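Local structure of fructose 1-phosphate kinase (Staphylococcus aureus, 2JG5) at residues 130-134 and 158-163; 174-180 and 210-216; 199-204 and 226-231. The protein probably transfers a phosphate group from ATP to fructose 1-phosphate, giving fructose 1,6-bisphosphate, as a sugar kinase of the pfkB family. All coordinates share one frame; numbering follows the deposited sequence.

The three contacts run outward across the pfkB kinase fold, with the centre of contact 2 about 11 Å from that of contact 1 and about 10 Å from that of contact 3; contacts 1 and 3 are about 20 Å apart, centre to centre. Contact 1 joins strands 128-132 and 157-161 of the central parallel sheet. Contact 2 follows in the chain and carries on from strand 157-161 through 177-178 to strand 214-217, the first of an antiparallel sheet. Contact 3 alternates with contact 2 along the chain and packs helix 196-208 against the next hairpin of that sheet. Together they carry the central parallel sheet, past its edge strand, into the antiparallel strands near the C-terminus.

Contact 1: residues 130-134 and 158-163; sequences IVAGS and LVVDAE
Ile-130 and Val-159 lie side by side on one face of two neighbouring parallel strands, their side chains pointing the same way, with Ile-130 CG1 3.8 Å from Val-159 CB. With CG1 beside the backbone N (chi1 -54°) and CG2 opposite it, both branches of Ile-130 face the valine, CG1 against its CB and CG2 near its CG1. The same face carries Ala-132 and Asp-161, whose CB atoms are 4.1 Å apart. On the other face Val-131 and Leu-158 cross at a slant, and Val-131 CG2 meets Leu-158 CD1 at 3.8 Å. Between the two faces the backbones are joined in parallel register. Val-131 N donates to Val-159 O at 2.8 Å, and Asp-161 N donates to Val-131 O at 3.1 Å. Gly-133 N closes the series with a weak bond to Asp-161 O.

The strands belong to a beta-alpha-beta crossover through helix 143-154, which covers the face of Val-131 and Leu-158; helix 247-260 covers the face of Ile-130 and Asp-161. Past the strand ends the chains become polar. A water accepts from Glu-163 N at 2.8 Å and donates to Gly-133 O at 2.8 Å as well as to Glu-163 OE1. Ser-134 OG adds a weak bond of its own to OE1.

Asp-161 OD2 forms a salt bridge with Lys-38, and the side chain also touches Asp-249, which lies in the Gly-Ser-Gly-Asp sequence that in pfkB kinases carries the probable catalytic base. The chemistry thus changes along the strands: backbone bonds set the register and branched aliphatic side chains pack on both faces, while past the C-terminal ends, where parallel alpha/beta sheets commonly place active sites, a water and two weak direct bonds join the segments.

Contact 2: residues 174-180 and 210-216; sequences HPLFIKP and GAQSVIV
Segments 174-180 and 210-216 run side by side in the same direction, and this mixed contact of hydrogen bonds and apolar side chains, reaching from His-174 against Gly-210 to Pro-180 against Val-216, joins the edge of the central parallel sheet to the first strand of the C-terminal antiparallel sheet. Its outer end is polar. His-174 ND1 donates to a lone pair of Gly-210 O at 3.1 Å, with the oxygen close to the ring plane. The extended side chain of Gln-212 reaches back along the opposite segment, where its NE2 donates to His-174 O at 2.9 Å; that oxygen lies near the amide plane, although the amide approaches from 33° off the carbonyl plane. Gln-212 N meets Pro-175 O at 2.9 Å, so that one residue grips two successive carbonyls.

Next comes Ser-213, whose OG is held between its own backbone N and carbonyl carbon (chi1 57°) and from there donates to Leu-176 O at 2.7 Å, with CB of Phe-177 close by. The Phe-177 ring takes Ile-215 CD1 over one face, a CH-pi contact in which the methyl is 4.2 Å from the ring centroid and shifted toward the rim. Ile-178 and Val-214 lie alongside each other, pointing the same way, with Ile-178 CG1 4.0 Å from Val-214 CG2. Ile-215 N donates to Ile-178 O at 3.1 Å. At the inner end Pro-180 CD packs on Val-214 CG1.

Helix 247-260 covers Phe-177 and Ile-215 through Met-255. Strand 157-161 flanks segment 174-180 by backbone bonds of Leu-176 and Phe-177, and strand 223-226 pairs with Val-214 and Val-216, so the contact lies between one sheet and the next.

Contact 3: residues 199-204 and 226-231; sequences VIKYGR and IDKEIS
The Arg-204 guanidinium is covered on opposite faces: Ile-200 CG2, one helical turn earlier, lies 3.6 Å above its plane, and the backbone O of Lys-228 stands over the other side. At its edges lie Asp-227 O, Ile-230 O and Ser-231 N, so the flat group is set into the backbone of the turn. One hydrogen bond across the contact is clear. Arg-204 NE donates to Asp-227 O at 2.8 Å with an angle of 154° at the hydrogen, the oxygen sitting slightly out of the guanidinium plane and the N-H meeting the carbonyl almost head-on. CG stands opposite the backbone N (chi1 -163°) and the chain then bends at chi3, which carries the charged end across to the hairpin. NH2 makes a salt bridge with Asp-304 OD2, and Ser-231 OG bonds to the other oxygen of the same carboxylate; Asp-304 would thus balance the arginine's charge.

The hairpin is that of strands 223-226 and 230-235 in the C-terminal antiparallel sheet of this ribokinase-like fold. Residues 227-230 form a type I turn, across which Asp-227 N donates to Ile-230 O at 2.7 Å. Helix 196-208 packs beside this end of the sheet.

Apolar contact is centred on Ile-226, which points at the helix. Its CG2 comes within 3.6 Å of Arg-204 N and 3.8 Å of Arg-204 CB, the two side chains meeting at a slant. Gly-203 offers bare backbone here, its C 4.0 Å from the same methyl, while Ile-226 CD1 extends to Val-199, with CG1 of the valine 4.3 Å away. Farther along, both branches of Ile-200 pack against the Asp-304-bonded hydroxyl of Ser-231, and Ile-200 also touches Leu-303 of the neighbouring strand 299-303.

Contact 1: residues 130-134 and 158-163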
ATOM      1  N   ILE A 130     -18.386 -21.295  -2.691  1.00 29.17           N
ATOM      2  CA  ILE A 130     -18.317 -20.683  -1.361  1.00 29.02           C
ATOM      3  C   ILE A 130     -18.298 -19.165  -1.527  1.00 29.48           C
ATOM      4  O   ILE A 130     -17.400 -18.606  -2.160  1.00 29.47           O
ATOM      5  CB  ILE A 130     -17.057 -21.130  -0.572  1.00 28.72           C
ATOM      6  CG1 ILE A 130     -16.968 -22.661  -0.513  1.00 28.76           C
ATOM      7  CG2 ILE A 130     -17.051 -20.523   0.852  1.00 27.73           C
ATOM      8  CD1 ILE A 130     -15.558 -23.211  -0.437  1.00 28.86           C
ATOM      9  N   VAL A 131     -19.299 -18.501  -0.961  1.00 29.69           N
ATOM     10  CA  VAL A 131     -19.367 -17.054  -1.035  1.00 29.85           C
ATOM     11  C   VAL A 131     -19.243 -16.533   0.378  1.00 30.44           C
ATOM     12  O   VAL A 131     -20.043 -16.864   1.248  1.00 30.48           O
ATOM     13  CB  VAL A 131     -20.669 -16.550  -1.731  1.00 30.12           C
ATOM     14  CG1 VAL A 131     -20.594 -15.043  -2.001  1.00 28.82           C
ATOM     15  CG2 VAL A 131     -20.901 -17.296  -3.025  1.00 28.23           C
ATOM     16  N   ALA A 132     -18.207 -15.738   0.606  1.00 30.92           N
ATOM     17  CA  ALA A 132     -17.896 -15.275   1.936  1.00 31.41           C
ATOM     18  C   ALA A 132     -17.441 -13.834   1.885  1.00 32.08           C
ATOM     19  O   ALA A 132     -16.579 -13.465   1.060  1.00 32.32           O
ATOM     20  CB  ALA A 132     -16.822 -16.164   2.581  1.00 31.21           C
ATOM     21  N   GLY A 133     -18.027 -13.025   2.769  1.00 32.33           N
ATOM     22  CA  GLY A 133     -17.600 -11.649   2.942  1.00 32.63           C
ATOM     23  C   GLY A 133     -18.698 -10.608   2.977  1.00 33.08           C
ATOM     24  O   GLY A 133     -19.886 -10.890   2.695  1.00 32.94           O
ATOM     25  N   SER A 134     -18.291  -9.396   3.342  1.00 33.16           N
ATOM     26  CA  SER A 134     -19.171  -8.248   3.294  1.00 33.71           C
ATOM     27  C   SER A 134     -19.333  -7.830   1.839  1.00 33.61           C
ATOM     28  O   SER A 134     -18.415  -7.987   1.026  1.00 34.07           O
ATOM     29  CB  SER A 134     -18.597  -7.097   4.124  1.00 33.82           C
ATOM     30  OG  SER A 134     -18.535  -7.451   5.506  1.00 34.74           O
ATOM     31  N   LEU A 158     -23.963 -24.568  -2.836  1.00 33.88           N
ATOM     32  CA  LEU A 158     -23.663 -23.222  -2.372  1.00 34.07           C
ATOM     33  C   LEU A 158     -23.372 -23.169  -0.872  1.00 34.15           C
ATOM     34  O   LEU A 158     -24.178 -23.605  -0.053  1.00 34.09           O
ATOM     35  CB  LEU A 158     -24.777 -22.239  -2.732  1.00 33.71           C
ATOM     36  CG  LEU A 158     -24.505 -20.817  -2.228  1.00 33.52           C
ATOM     37  CD1 LEU A 158     -23.545 -20.038  -3.158  1.00 32.58           C
ATOM     38  CD2 LEU A 158     -25.808 -20.090  -2.056  1.00 33.15           C
ATOM     39  N   VAL A 159     -22.207 -22.619  -0.537  1.00 34.50           N
ATOM     40  CA  VAL A 159     -21.777 -22.430   0.849  1.00 34.05           C
ATOM     41  C   VAL A 159     -21.659 -20.939   1.156  1.00 33.97           C
ATOM     42  O   VAL A 159     -21.005 -20.191   0.426  1.00 34.17           O
ATOM     43  CB  VAL A 159     -20.427 -23.111   1.094  1.00 34.17           C
ATOM     44  CG1 VAL A 159     -19.956 -22.863   2.502  1.00 33.85           C
ATOM     45  CG2 VAL A 159     -20.517 -24.610   0.787  1.00 33.76           C
ATOM     46  N   VAL A 160     -22.299 -20.505   2.233  1.00 33.63           N
ATOM     47  CA  VAL A 160     -22.306 -19.097   2.581  1.00 32.95           C
ATOM     48  C   VAL A 160     -21.789 -18.850   3.992  1.00 33.29           C
ATOM     49  O   VAL A 160     -22.213 -19.502   4.955  1.00 32.77           O
ATOM     50  CB  VAL A 160     -23.724 -18.486   2.416  1.00 32.89           C
ATOM     51  CG1 VAL A 160     -23.794 -17.075   3.014  1.00 31.64           C
ATOM     52  CG2 VAL A 160     -24.126 -18.477   0.956  1.00 31.88           C
ATOM     53  N   ASP A 161     -20.863 -17.901   4.091  1.00 33.45           N
ATOM     54  CA  ASP A 161     -20.413 -17.365   5.365  1.00 33.87           C
ATOM     55  C   ASP A 161     -20.511 -15.836   5.296  1.00 34.32           C
ATOM     56  O   ASP A 161     -19.626 -15.160   4.771  1.00 34.39           O
ATOM     57  CB  ASP A 161     -18.995 -17.848   5.668  1.00 33.48           C
ATOM     58  CG  ASP A 161     -18.473 -17.353   6.998  1.00 34.22           C
ATOM     59  OD1 ASP A 161     -19.278 -16.954   7.868  1.00 34.49           O
ATOM     60  OD2 ASP A 161     -17.234 -17.370   7.176  1.00 37.17           O
ATOM     61  N   ALA A 162     -21.613 -15.303   5.814  1.00 34.87           N
ATOM     62  CA  ALA A 162     -21.922 -13.877   5.691  1.00 35.99           C
ATOM     63  C   ALA A 162     -22.651 -13.334   6.927  1.00 36.47           C
ATOM     64  O   ALA A 162     -22.960 -14.087   7.843  1.00 36.84           O
ATOM     65  CB  ALA A 162     -22.751 -13.627   4.411  1.00 35.71           C
ATOM     66  N   GLU A 163     -22.915 -12.027   6.947  1.00 37.51           N
ATOM     67  CA  GLU A 163     -23.730 -11.399   7.987  1.00 38.46           C
ATOM     68  C   GLU A 163     -25.129 -12.005   7.949  1.00 38.63           C
ATOM     69  O   GLU A 163     -25.557 -12.525   6.904  1.00 38.21           O
ATOM     70  CB  GLU A 163     -23.828  -9.887   7.761  1.00 38.49           C
ATOM     71  CG  GLU A 163     -22.500  -9.119   7.798  1.00 39.71           C
ATOM     72  CD  GLU A 163     -22.555  -7.810   6.991  1.00 40.21           C
ATOM     73  OE1 GLU A 163     -21.791  -7.672   6.004  1.00 41.53           O
ATOM     74  OE2 GLU A 163     -23.374  -6.920   7.334  1.00 42.69           O
TER
HETATM   75  O   HOH W   1     -21.478 -10.571   5.028  1.00 39.43           O

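Contact 2: residues 174-180 and 210-216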
ATOM      1  N   HIS A 174     -31.456 -23.204  -0.909  1.00 33.48           N
ATOM      2  CA  HIS A 174     -30.948 -24.438  -0.319  1.00 33.38           C
ATOM      3  C   HIS A 174     -29.425 -24.532  -0.325  1.00 32.89           C
ATOM      4  O   HIS A 174     -28.863 -25.447  -0.937  1.00 32.69           O
ATOM      5  CB  HIS A 174     -31.570 -25.666  -1.005  1.00 33.99           C
ATOM      6  CG  HIS A 174     -33.058 -25.590  -1.150  1.00 35.09           C
ATOM      7  ND1 HIS A 174     -33.898 -25.310  -0.093  1.00 37.04           N
ATOM      8  CD2 HIS A 174     -33.858 -25.774  -2.226  1.00 36.63           C
ATOM      9  CE1 HIS A 174     -35.150 -25.320  -0.512  1.00 36.88           C
ATOM     10  NE2 HIS A 174     -35.154 -25.600  -1.802  1.00 37.16           N
ATOM     11  N   PRO A 175     -28.743 -23.592   0.362  1.00 32.27           N
ATOM     12  CA  PRO A 175     -27.293 -23.684   0.409  1.00 31.92           C
ATOM     13  C   PRO A 175     -26.893 -24.964   1.135  1.00 31.93           C
ATOM     14  O   PRO A 175     -27.668 -25.476   1.936  1.00 32.00           O
ATOM     15  CB  PRO A 175     -26.894 -22.452   1.230  1.00 31.97           C
ATOM     16  CG  PRO A 175     -28.105 -22.115   2.029  1.00 31.56           C
ATOM     17  CD  PRO A 175     -29.248 -22.449   1.146  1.00 32.09           C
ATOM     18  N   LEU A 176     -25.700 -25.476   0.854  1.00 32.10           N
ATOM     19  CA  LEU A 176     -25.227 -26.712   1.465  1.00 32.17           C
ATOM     20  C   LEU A 176     -25.085 -26.553   2.972  1.00 32.15           C
ATOM     21  O   LEU A 176     -25.506 -27.412   3.728  1.00 32.71           O
ATOM     22  CB  LEU A 176     -23.904 -27.136   0.847  1.00 32.08           C
ATOM     23  CG  LEU A 176     -23.254 -28.367   1.465  1.00 32.55           C
ATOM     24  CD1 LEU A 176     -24.011 -29.623   1.047  1.00 32.65           C
ATOM     25  CD2 LEU A 176     -21.785 -28.432   1.060  1.00 33.13           C
ATOM     26  N   PHE A 177     -24.445 -25.466   3.384  1.00 32.35           N
ATOM     27  CA  PHE A 177     -24.544 -24.955   4.747  1.00 31.94           C
ATOM     28  C   PHE A 177     -24.325 -23.444   4.798  1.00 31.81           C
ATOM     29  O   PHE A 177     -23.712 -22.857   3.905  1.00 30.98           O
ATOM     30  CB  PHE A 177     -23.604 -25.685   5.727  1.00 32.03           C
ATOM     31  CG  PHE A 177     -22.139 -25.417   5.508  1.00 31.95           C
ATOM     32  CD1 PHE A 177     -21.495 -24.396   6.198  1.00 32.13           C
ATOM     33  CD2 PHE A 177     -21.391 -26.221   4.648  1.00 31.77           C
ATOM     34  CE1 PHE A 177     -20.132 -24.158   6.014  1.00 32.94           C
ATOM     35  CE2 PHE A 177     -20.029 -25.997   4.455  1.00 32.36           C
ATOM     36  CZ  PHE A 177     -19.393 -24.960   5.143  1.00 32.82           C
ATOM     37  N   ILE A 178     -24.876 -22.835   5.847  1.00 32.03           N
ATOM     38  CA  ILE A 178     -24.519 -21.484   6.278  1.00 31.86           C
ATOM     39  C   ILE A 178     -23.825 -21.557   7.655  1.00 31.92           C
ATOM     40  O   ILE A 178     -23.875 -22.592   8.322  1.00 31.64           O
ATOM     41  CB  ILE A 178     -25.747 -20.567   6.328  1.00 31.66           C
ATOM     42  CG1 ILE A 178     -26.882 -21.245   7.116  1.00 31.56           C
ATOM     43  CG2 ILE A 178     -26.162 -20.202   4.902  1.00 32.19           C
ATOM     44  CD1 ILE A 178     -28.000 -20.322   7.531  1.00 32.70           C
ATOM     45  N   LYS A 179     -23.182 -20.468   8.078  1.00 31.92           N
ATOM     46  CA  LYS A 179     -22.399 -20.501   9.320  1.00 32.12           C
ATOM     47  C   LYS A 179     -22.617 -19.313  10.277  1.00 32.02           C
ATOM     48  O   LYS A 179     -21.695 -18.542  10.531  1.00 31.94           O
ATOM     49  CB  LYS A 179     -20.900 -20.692   9.008  1.00 31.96           C
ATOM     50  CG  LYS A 179     -20.093 -21.219  10.191  1.00 32.18           C
ATOM     51  CD  LYS A 179     -18.592 -21.181   9.977  1.00 32.77           C
ATOM     52  CE  LYS A 179     -18.062 -19.763  10.011  1.00 34.62           C
ATOM     53  NZ  LYS A 179     -18.206 -19.152  11.370  1.00 35.75           N
ATOM     54  N   PRO A 180     -23.829 -19.173  10.839  1.00 32.32           N
ATOM     55  CA  PRO A 180     -24.006 -18.055  11.760  1.00 32.56           C
ATOM     56  C   PRO A 180     -23.359 -18.311  13.125  1.00 32.54           C
ATOM     57  O   PRO A 180     -22.986 -19.441  13.446  1.00 31.98           O
ATOM     58  CB  PRO A 180     -25.523 -17.971  11.911  1.00 32.64           C
ATOM     59  CG  PRO A 180     -25.977 -19.390  11.759  1.00 32.44           C
ATOM     60  CD  PRO A 180     -25.063 -19.974  10.706  1.00 32.78           C
ATOM     61  N   GLY A 210     -34.756 -23.589   4.435  1.00 33.00           N
ATOM     62  CA  GLY A 210     -34.034 -23.920   3.214  1.00 32.78           C
ATOM     63  C   GLY A 210     -32.604 -24.426   3.312  1.00 32.76           C
ATOM     64  O   GLY A 210     -32.155 -25.129   2.413  1.00 32.82           O
ATOM     65  N   ALA A 211     -31.882 -24.078   4.379  1.00 32.62           N
ATOM     66  CA  ALA A 211     -30.500 -24.555   4.569  1.00 32.75           C
ATOM     67  C   ALA A 211     -30.440 -26.078   4.573  1.00 33.03           C
ATOM     68  O   ALA A 211     -31.214 -26.723   5.269  1.00 33.35           O
ATOM     69  CB  ALA A 211     -29.904 -23.999   5.869  1.00 32.21           C
ATOM     70  N   GLN A 212     -29.536 -26.652   3.783  1.00 33.28           N
ATOM     71  CA  GLN A 212     -29.334 -28.099   3.779  1.00 33.45           C
ATOM     72  C   GLN A 212     -28.739 -28.554   5.109  1.00 32.88           C
ATOM     73  O   GLN A 212     -29.028 -29.650   5.596  1.00 32.60           O
ATOM     74  CB  GLN A 212     -28.442 -28.527   2.608  1.00 33.59           C
ATOM     75  CG  GLN A 212     -29.153 -28.558   1.248  1.00 34.56           C
ATOM     76  CD  GLN A 212     -28.258 -29.090   0.131  1.00 35.05           C
ATOM     77  OE1 GLN A 212     -27.739 -30.210   0.203  1.00 37.32           O
ATOM     78  NE2 GLN A 212     -28.070 -28.285  -0.904  1.00 35.97           N
ATOM     79  N   SER A 213     -27.913 -27.688   5.693  1.00 32.53           N
ATOM     80  CA  SER A 213     -27.367 -27.879   7.027  1.00 31.72           C
ATOM     81  C   SER A 213     -26.854 -26.539   7.550  1.00 31.74           C
ATOM     82  O   SER A 213     -26.800 -25.560   6.803  1.00 32.02           O
ATOM     83  CB  SER A 213     -26.247 -28.917   7.018  1.00 31.83           C
ATOM     84  OG  SER A 213     -25.215 -28.558   6.125  1.00 30.77           O
ATOM     85  N   VAL A 214     -26.496 -26.494   8.831  1.00 31.07           N
ATOM     86  CA  VAL A 214     -26.081 -25.254   9.480  1.00 30.91           C
ATOM     87  C   VAL A 214     -24.986 -25.571  10.482  1.00 30.69           C
ATOM     88  O   VAL A 214     -25.137 -26.483  11.290  1.00 30.61           O
ATOM     89  CB  VAL A 214     -27.259 -24.568  10.246  1.00 30.72           C
ATOM     90  CG1 VAL A 214     -26.795 -23.309  10.979  1.00 30.48           C
ATOM     91  CG2 VAL A 214     -28.419 -24.236   9.318  1.00 30.93           C
ATOM     92  N   ILE A 215     -23.885 -24.828  10.412  1.00 30.55           N
ATOM     93  CA  ILE A 215     -22.869 -24.855  11.464  1.00 30.81           C
ATOM     94  C   ILE A 215     -23.015 -23.598  12.296  1.00 30.88           C
ATOM     95  O   ILE A 215     -23.030 -22.491  11.763  1.00 30.57           O
ATOM     96  CB  ILE A 215     -21.432 -24.939  10.913  1.00 30.68           C
ATOM     97  CG1 ILE A 215     -21.235 -26.230  10.125  1.00 30.60           C
ATOM     98  CG2 ILE A 215     -20.422 -24.869  12.051  1.00 30.41           C
ATOM     99  CD1 ILE A 215     -19.947 -26.253   9.309  1.00 31.56           C
ATOM    100  N   VAL A 216     -23.149 -23.772  13.603  1.00 31.48           N
ATOM    101  CA  VAL A 216     -23.283 -22.637  14.494  1.00 31.91           C
ATOM    102  C   VAL A 216     -22.017 -22.535  15.334  1.00 32.92           C
ATOM    103  O   VAL A 216     -21.678 -23.451  16.099  1.00 32.92           O
ATOM    104  CB  VAL A 216     -24.538 -22.724  15.381  1.00 31.82           C
ATOM    105  CG1 VAL A 216     -24.651 -21.490  16.262  1.00 31.51           C
ATOM    106  CG2 VAL A 216     -25.778 -22.866  14.535  1.00 31.52           C
TER

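Contact 3: residues 199-204 and 226-231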
ATOM      1  N   VAL A 199     -29.542 -24.304  20.582  1.00 27.28           N
ATOM      2  CA  VAL A 199     -28.834 -24.181  19.308  1.00 26.97           C
ATOM      3  C   VAL A 199     -29.397 -25.148  18.256  1.00 27.16           C
ATOM      4  O   VAL A 199     -29.625 -24.744  17.120  1.00 27.35           O
ATOM      5  CB  VAL A 199     -27.296 -24.356  19.469  1.00 26.92           C
ATOM      6  CG1 VAL A 199     -26.593 -24.268  18.130  1.00 26.62           C
ATOM      7  CG2 VAL A 199     -26.722 -23.320  20.432  1.00 25.93           C
ATOM      8  N   ILE A 200     -29.639 -26.406  18.640  1.00 27.24           N
ATOM      9  CA  ILE A 200     -30.255 -27.390  17.742  1.00 27.30           C
ATOM     10  C   ILE A 200     -31.611 -26.891  17.250  1.00 27.23           C
ATOM     11  O   ILE A 200     -31.913 -26.992  16.076  1.00 27.18           O
ATOM     12  CB  ILE A 200     -30.483 -28.787  18.412  1.00 27.37           C
ATOM     13  CG1 ILE A 200     -29.234 -29.310  19.106  1.00 27.72           C
ATOM     14  CG2 ILE A 200     -30.957 -29.814  17.386  1.00 27.38           C
ATOM     15  CD1 ILE A 200     -29.551 -30.322  20.183  1.00 27.99           C
ATOM     16  N   LYS A 201     -32.425 -26.364  18.163  1.00 27.66           N
ATOM     17  CA  LYS A 201     -33.781 -25.934  17.831  1.00 27.45           C
ATOM     18  C   LYS A 201     -33.784 -24.873  16.720  1.00 27.56           C
ATOM     19  O   LYS A 201     -34.267 -25.129  15.615  1.00 27.68           O
ATOM     20  CB  LYS A 201     -34.490 -25.421  19.084  1.00 27.56           C
ATOM     21  CG  LYS A 201     -35.950 -25.053  18.867  1.00 28.12           C
ATOM     22  CD  LYS A 201     -36.452 -24.163  19.986  1.00 30.21           C
ATOM     23  CE  LYS A 201     -37.932 -23.876  19.837  1.00 30.36           C
ATOM     24  NZ  LYS A 201     -38.351 -22.913  20.872  1.00 31.02           N
ATOM     25  N   TYR A 202     -33.215 -23.704  17.014  1.00 27.46           N
ATOM     26  CA  TYR A 202     -33.226 -22.561  16.098  1.00 27.17           C
ATOM     27  C   TYR A 202     -32.388 -22.782  14.841  1.00 27.52           C
ATOM     28  O   TYR A 202     -32.657 -22.185  13.798  1.00 27.74           O
ATOM     29  CB  TYR A 202     -32.820 -21.276  16.839  1.00 26.83           C
ATOM     30  CG  TYR A 202     -33.758 -20.968  17.983  1.00 26.50           C
ATOM     31  CD1 TYR A 202     -35.083 -20.645  17.739  1.00 25.86           C
ATOM     32  CD2 TYR A 202     -33.335 -21.044  19.307  1.00 26.34           C
ATOM     33  CE1 TYR A 202     -35.960 -20.385  18.772  1.00 26.41           C
ATOM     34  CE2 TYR A 202     -34.211 -20.787  20.360  1.00 25.79           C
ATOM     35  CZ  TYR A 202     -35.525 -20.458  20.076  1.00 26.31           C
ATOM     36  OH  TYR A 202     -36.419 -20.186  21.085  1.00 26.47           O
ATOM     37  N   GLY A 203     -31.393 -23.656  14.944  1.00 27.67           N
ATOM     38  CA  GLY A 203     -30.592 -24.063  13.799  1.00 28.07           C
ATOM     39  C   GLY A 203     -31.356 -24.935  12.821  1.00 28.56           C
ATOM     40  O   GLY A 203     -31.197 -24.795  11.606  1.00 28.96           O
ATOM     41  N   ARG A 204     -32.182 -25.841  13.344  1.00 28.76           N
ATOM     42  CA  ARG A 204     -33.020 -26.695  12.503  1.00 28.97           C
ATOM     43  C   ARG A 204     -34.203 -25.938  11.898  1.00 29.04           C
ATOM     44  O   ARG A 204     -34.745 -26.342  10.865  1.00 29.29           O
ATOM     45  CB  ARG A 204     -33.502 -27.927  13.278  1.00 29.04           C
ATOM     46  CG  ARG A 204     -34.030 -29.048  12.376  1.00 29.38           C
ATOM     47  CD  ARG A 204     -34.097 -30.371  13.108  1.00 29.08           C
ATOM     48  NE  ARG A 204     -32.775 -30.975  13.256  1.00 29.14           N
ATOM     49  CZ  ARG A 204     -32.416 -31.767  14.262  1.00 29.43           C
ATOM     50  NH1 ARG A 204     -31.185 -32.259  14.299  1.00 29.04           N
ATOM     51  NH2 ARG A 204     -33.276 -32.052  15.245  1.00 28.85           N
ATOM     52  N   ILE A 226     -25.975 -28.736  12.469  1.00 32.10           N
ATOM     53  CA  ILE A 226     -27.387 -29.133  12.453  1.00 32.63           C
ATOM     54  C   ILE A 226     -27.862 -29.538  11.049  1.00 33.31           C
ATOM     55  O   ILE A 226     -27.685 -28.789  10.084  1.00 33.14           O
ATOM     56  CB  ILE A 226     -28.350 -28.033  13.017  1.00 32.21           C
ATOM     57  CG1 ILE A 226     -27.896 -27.516  14.383  1.00 31.90           C
ATOM     58  CG2 ILE A 226     -29.780 -28.562  13.107  1.00 31.69           C
ATOM     59  CD1 ILE A 226     -26.974 -26.308  14.322  1.00 29.63           C
ATOM     60  N   ASP A 227     -28.487 -30.715  10.986  1.00 34.21           N
ATOM     61  CA  ASP A 227     -29.026 -31.349   9.779  1.00 34.96           C
ATOM     62  C   ASP A 227     -30.527 -31.483   9.940  1.00 35.24           C
ATOM     63  O   ASP A 227     -31.059 -31.198  11.016  1.00 35.40           O
ATOM     64  CB  ASP A 227     -28.492 -32.782   9.740  1.00 35.60           C
ATOM     65  CG  ASP A 227     -27.927 -33.163   8.422  1.00 36.10           C
ATOM     66  OD1 ASP A 227     -27.792 -32.275   7.553  1.00 39.39           O
ATOM     67  OD2 ASP A 227     -27.596 -34.354   8.276  1.00 37.22           O
ATOM     68  N   LYS A 228     -31.207 -31.980   8.905  1.00 35.63           N
ATOM     69  CA  LYS A 228     -32.610 -32.408   9.039  1.00 36.24           C
ATOM     70  C   LYS A 228     -32.688 -33.700   9.861  1.00 35.91           C
ATOM     71  O   LYS A 228     -33.686 -33.961  10.537  1.00 36.09           O
ATOM     72  CB  LYS A 228     -33.264 -32.619   7.661  1.00 36.45           C
ATOM     73  CG  LYS A 228     -34.798 -32.755   7.670  1.00 37.13           C
ATOM     74  CD  LYS A 228     -35.326 -33.299   6.320  1.00 37.31           C
ATOM     75  CE  LYS A 228     -36.727 -33.938   6.434  1.00 38.20           C
ATOM     76  NZ  LYS A 228     -37.870 -33.030   6.082  1.00 38.56           N
ATOM     77  N   GLU A 229     -31.620 -34.492   9.813  1.00 35.50           N
ATOM     78  CA  GLU A 229     -31.624 -35.823  10.412  1.00 35.43           C
ATOM     79  C   GLU A 229     -30.733 -35.988  11.659  1.00 34.44           C
ATOM     80  O   GLU A 229     -30.905 -36.949  12.408  1.00 34.83           O
ATOM     81  CB  GLU A 229     -31.314 -36.895   9.346  1.00 35.49           C
ATOM     82  CG  GLU A 229     -30.004 -36.692   8.571  1.00 36.57           C
ATOM     83  CD  GLU A 229     -29.900 -37.532   7.285  1.00 37.57           C
ATOM     84  OE1 GLU A 229     -30.507 -38.633   7.211  1.00 38.24           O
ATOM     85  OE2 GLU A 229     -29.196 -37.077   6.346  1.00 40.09           O
ATOM     86  N   ILE A 230     -29.811 -35.053  11.888  1.00 33.31           N
ATOM     87  CA  ILE A 230     -28.866 -35.137  13.006  1.00 32.02           C
ATOM     88  C   ILE A 230     -28.360 -33.754  13.463  1.00 31.40           C
ATOM     89  O   ILE A 230     -28.351 -32.803  12.695  1.00 30.68           O
ATOM     90  CB  ILE A 230     -27.652 -36.053  12.637  1.00 32.14           C
ATOM     91  CG1 ILE A 230     -26.958 -36.597  13.890  1.00 31.87           C
ATOM     92  CG2 ILE A 230     -26.666 -35.323  11.712  1.00 32.20           C
ATOM     93  CD1 ILE A 230     -25.933 -37.694  13.628  1.00 31.45           C
ATOM     94  N   SER A 231     -27.954 -33.650  14.725  1.00 30.77           N
ATOM     95  CA  SER A 231     -27.134 -32.524  15.165  1.00 30.56           C
ATOM     96  C   SER A 231     -25.886 -33.016  15.886  1.00 30.11           C
ATOM     97  O   SER A 231     -25.928 -34.005  16.601  1.00 30.72           O
ATOM     98  CB  SER A 231     -27.927 -31.539  16.023  1.00 30.38           C
ATOM     99  OG  SER A 231     -28.439 -32.168  17.173  1.00 31.09           O
TER